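Long-range contact in CTP:phosphocholine Cytidylyltransferase (Streptococcus pneumoniae, PDB 1JYK), which probably transfers a cytidylyl group from CTP to phosphocholine, giving CDP-choline: residues N128-M134 / E230-E236. Numbering follows the deposited sequence.
Sequences NYLFKNM and EGNSIYE
The ring of Phe131 meets Tyr235 at its edge: CE2 of Phe131 lies 3.6 Å from CB of Tyr235, close to the plane of the phenyl ring. One face of that ring carries Tyr129, whose CE1 sits over the ring centre, 3.6 Å above the plane. CG of Phe131 in turn lies at the edge of the Tyr129 ring, in the plane of that ring. With CG of Tyr235 anti to its N (chi1 -176°), the side chain of Tyr235 runs alongside that of Phe131, and the two point the same way. Tyr235 OH makes a hydrogen bond with the backbone O of Asp242, and Leu246 of helix 240-250 touches Tyr129 and Phe131.

Between the strands the backbones pair. Tyr129 and Tyr235, whose side chains share one sheet face, are an antiparallel hydrogen-bonded pair: Tyr129 N to Tyr235 O is 2.9 Å, and Tyr235 N to Tyr129 O is 2.8 Å. Phe131 N reaches Ser233 O at 2.8 Å. Ser233 ends a type I turn that begins at Glu230.

The other sheet face carries Asn128, Leu130, Ile234 and Glu236. CG1 of Ile234 touches both CD2 of Leu130 (3.7 Å) and the CE methyl of selenomethionine Met134 (3.6 Å). CG2 of Ile234 packs on the amide of Asn128. The Glu236 carboxylate forms a salt bridge with Arg149. At the start of the turn, Glu230 forms a salt bridge with Lys132 whose exact geometry is doubtful.

Strands 128-130 and 234-236 form a two-stranded antiparallel sheet, with turn 230-233 leading into the second strand. It is separate from the main mixed sheet of this nucleotidyltransferase fold and packed against helices 58-68 and 240-250.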
loop_
_atom_site.group_PDB
_atom_site.type_symbol
_atom_site.label_atom_id
_atom_site.label_comp_id
_atom_site.label_asym_id
_atom_site.label_seq_id
_atom_site.Cartn_x
_atom_site.Cartn_y
_atom_site.Cartn_z
ATOM N N ASN A 128 4.038 3.724 -6.187
ATOM C CA ASN A 128 3.273 3.402 -7.379
ATOM C C ASN A 128 2.694 4.683 -7.948
ATOM O O ASN A 128 2.353 5.603 -7.203
ATOM C CB ASN A 128 2.114 2.464 -7.042
ATOM C CG ASN A 128 2.568 1.043 -6.789
ATOM O OD1 ASN A 128 3.584 0.601 -7.324
ATOM N ND2 ASN A 128 1.820 0.320 -5.964
ATOM N N TYR A 129 2.595 4.750 -9.265
ATOM C CA TYR A 129 1.989 5.900 -9.907
ATOM C C TYR A 129 0.616 5.411 -10.369
ATOM O O TYR A 129 0.515 4.420 -11.099
ATOM C CB TYR A 129 2.810 6.356 -11.111
ATOM C CG TYR A 129 2.178 7.523 -11.834
ATOM C CD1 TYR A 129 1.364 7.322 -12.952
ATOM C CD2 TYR A 129 2.372 8.829 -11.385
ATOM C CE1 TYR A 129 0.759 8.393 -13.604
ATOM C CE2 TYR A 129 1.773 9.907 -12.027
ATOM C CZ TYR A 129 0.969 9.681 -13.135
ATOM O OH TYR A 129 0.391 10.749 -13.779
ATOM N N LEU A 130 -0.438 6.096 -9.944
ATOM C CA LEU A 130 -1.792 5.701 -10.314
ATOM C C LEU A 130 -2.299 6.456 -11.539
ATOM O O LEU A 130 -2.510 7.669 -11.482
ATOM C CB LEU A 130 -2.741 5.927 -9.129
ATOM C CG LEU A 130 -2.229 5.408 -7.778
ATOM C CD1 LEU A 130 -3.147 5.847 -6.667
ATOM C CD2 LEU A 130 -2.130 3.898 -7.818
ATOM N N PHE A 131 -2.490 5.741 -12.644
ATOM C CA PHE A 131 -2.987 6.361 -13.869
ATOM C C PHE A 131 -4.489 6.620 -13.802
ATOM O O PHE A 131 -5.012 7.466 -14.520
ATOM C CB PHE A 131 -2.677 5.477 -15.078
ATOM C CG PHE A 131 -1.312 5.701 -15.655
ATOM C CD1 PHE A 131 -1.089 6.727 -16.572
ATOM C CD2 PHE A 131 -0.241 4.902 -15.267
ATOM C CE1 PHE A 131 0.186 6.952 -17.094
ATOM C CE2 PHE A 131 1.031 5.119 -15.781
ATOM C CZ PHE A 131 1.246 6.146 -16.697
ATOM N N LYS A 132 -5.185 5.892 -12.935
ATOM C CA LYS A 132 -6.624 6.053 -12.798
ATOM C C LYS A 132 -7.025 6.150 -11.334
ATOM O O LYS A 132 -6.385 5.528 -10.481
ATOM C CB LYS A 132 -7.341 4.866 -13.450
ATOM C CG LYS A 132 -7.180 4.799 -14.964
ATOM C CD LYS A 132 -8.528 4.743 -15.669
ATOM C CE LYS A 132 -9.021 3.310 -15.805
ATOM N NZ LYS A 132 -10.414 3.237 -16.345
ATOM N N ASN A 133 -8.072 6.935 -11.054
ATOM C CA ASN A 133 -8.583 7.096 -9.691
ATOM C C ASN A 133 -9.678 6.083 -9.349
ATOM O O ASN A 133 -10.866 6.224 -9.598
ATOM C CB ASN A 133 -9.097 8.500 -9.418
ATOM C CG ASN A 133 -9.304 8.746 -7.931
ATOM O OD1 ASN A 133 -9.153 7.831 -7.112
ATOM N ND2 ASN A 133 -9.647 9.978 -7.575
HETATM N N MSE A 134 -9.143 5.075 -8.724
HETATM C CA MSE A 134 -9.620 3.824 -8.183
HETATM C C MSE A 134 -10.417 3.981 -6.889
HETATM O O MSE A 134 -11.276 3.158 -6.556
HETATM C CB MSE A 134 -8.296 3.360 -7.870
HETATM C CG MSE A 134 -7.858 2.299 -7.136
HETATM SE SE MSE A 134 -6.280 3.060 -7.482
HETATM C CE MSE A 134 -5.890 2.093 -9.251
ATOM N N GLU A 230 -7.531 -2.568 -14.899
ATOM C CA GLU A 230 -7.001 -2.605 -16.253
ATOM C C GLU A 230 -5.489 -2.502 -16.097
ATOM O O GLU A 230 -4.994 -1.781 -15.231
ATOM C CB GLU A 230 -7.534 -1.429 -17.064
ATOM C CG GLU A 230 -9.048 -1.450 -17.214
ATOM C CD GLU A 230 -9.615 -0.120 -17.679
ATOM O OE1 GLU A 230 -9.894 0.015 -18.890
ATOM O OE2 GLU A 230 -9.781 0.790 -16.834
ATOM N N GLY A 231 -4.766 -3.235 -16.933
ATOM C CA GLY A 231 -3.314 -3.266 -16.872
ATOM C C GLY A 231 -2.525 -2.010 -16.550
ATOM O O GLY A 231 -1.560 -2.075 -15.793
ATOM N N ASN A 232 -2.921 -0.873 -17.111
ATOM C CA ASN A 232 -2.193 0.375 -16.887
ATOM C C ASN A 232 -2.765 1.284 -15.792
ATOM O O ASN A 232 -2.470 2.481 -15.761
ATOM C CB ASN A 232 -2.113 1.159 -18.205
ATOM C CG ASN A 232 -3.432 1.173 -18.957
ATOM O OD1 ASN A 232 -4.508 1.223 -18.352
ATOM N ND2 ASN A 232 -3.358 1.127 -20.287
ATOM N N SER A 233 -3.563 0.724 -14.894
ATOM C CA SER A 233 -4.175 1.512 -13.829
ATOM C C SER A 233 -3.164 1.919 -12.766
ATOM O O SER A 233 -3.184 3.048 -12.271
ATOM C CB SER A 233 -5.307 0.716 -13.184
ATOM O OG SER A 233 -6.487 0.801 -13.963
ATOM N N ILE A 234 -2.299 0.977 -12.406
ATOM C CA ILE A 234 -1.253 1.208 -11.416
ATOM C C ILE A 234 0.065 0.946 -12.126
ATOM O O ILE A 234 0.214 -0.059 -12.820
ATOM C CB ILE A 234 -1.369 0.229 -10.220
ATOM C CG1 ILE A 234 -2.593 0.575 -9.372
ATOM C CG2 ILE A 234 -0.116 0.294 -9.366
ATOM C CD1 ILE A 234 -2.991 -0.516 -8.398
ATOM N N TYR A 235 1.014 1.855 -11.977
ATOM C CA TYR A 235 2.309 1.679 -12.606
ATOM C C TYR A 235 3.328 1.544 -11.491
ATOM O O TYR A 235 3.561 2.488 -10.744
ATOM C CB TYR A 235 2.644 2.877 -13.483
ATOM C CG TYR A 235 3.930 2.723 -14.256
ATOM C CD1 TYR A 235 3.919 2.624 -15.646
ATOM C CD2 TYR A 235 5.163 2.721 -13.607
ATOM C CE1 TYR A 235 5.105 2.530 -16.369
ATOM C CE2 TYR A 235 6.352 2.628 -14.318
ATOM C CZ TYR A 235 6.315 2.535 -15.700
ATOM O OH TYR A 235 7.486 2.462 -16.417
ATOM N N GLU A 236 3.920 0.359 -11.379
ATOM C CA GLU A 236 4.906 0.072 -10.345
ATOM C C GLU A 236 6.271 0.651 -10.651
ATOM O O GLU A 236 6.771 0.522 -11.767
ATOM C CB GLU A 236 5.064 -1.438 -10.170
ATOM C CG GLU A 236 3.765 -2.181 -9.986
ATOM C CD GLU A 236 3.005 -2.385 -11.289
ATOM O OE1 GLU A 236 3.489 -1.941 -12.360
ATOM O OE2 GLU A 236 1.914 -2.996 -11.232
#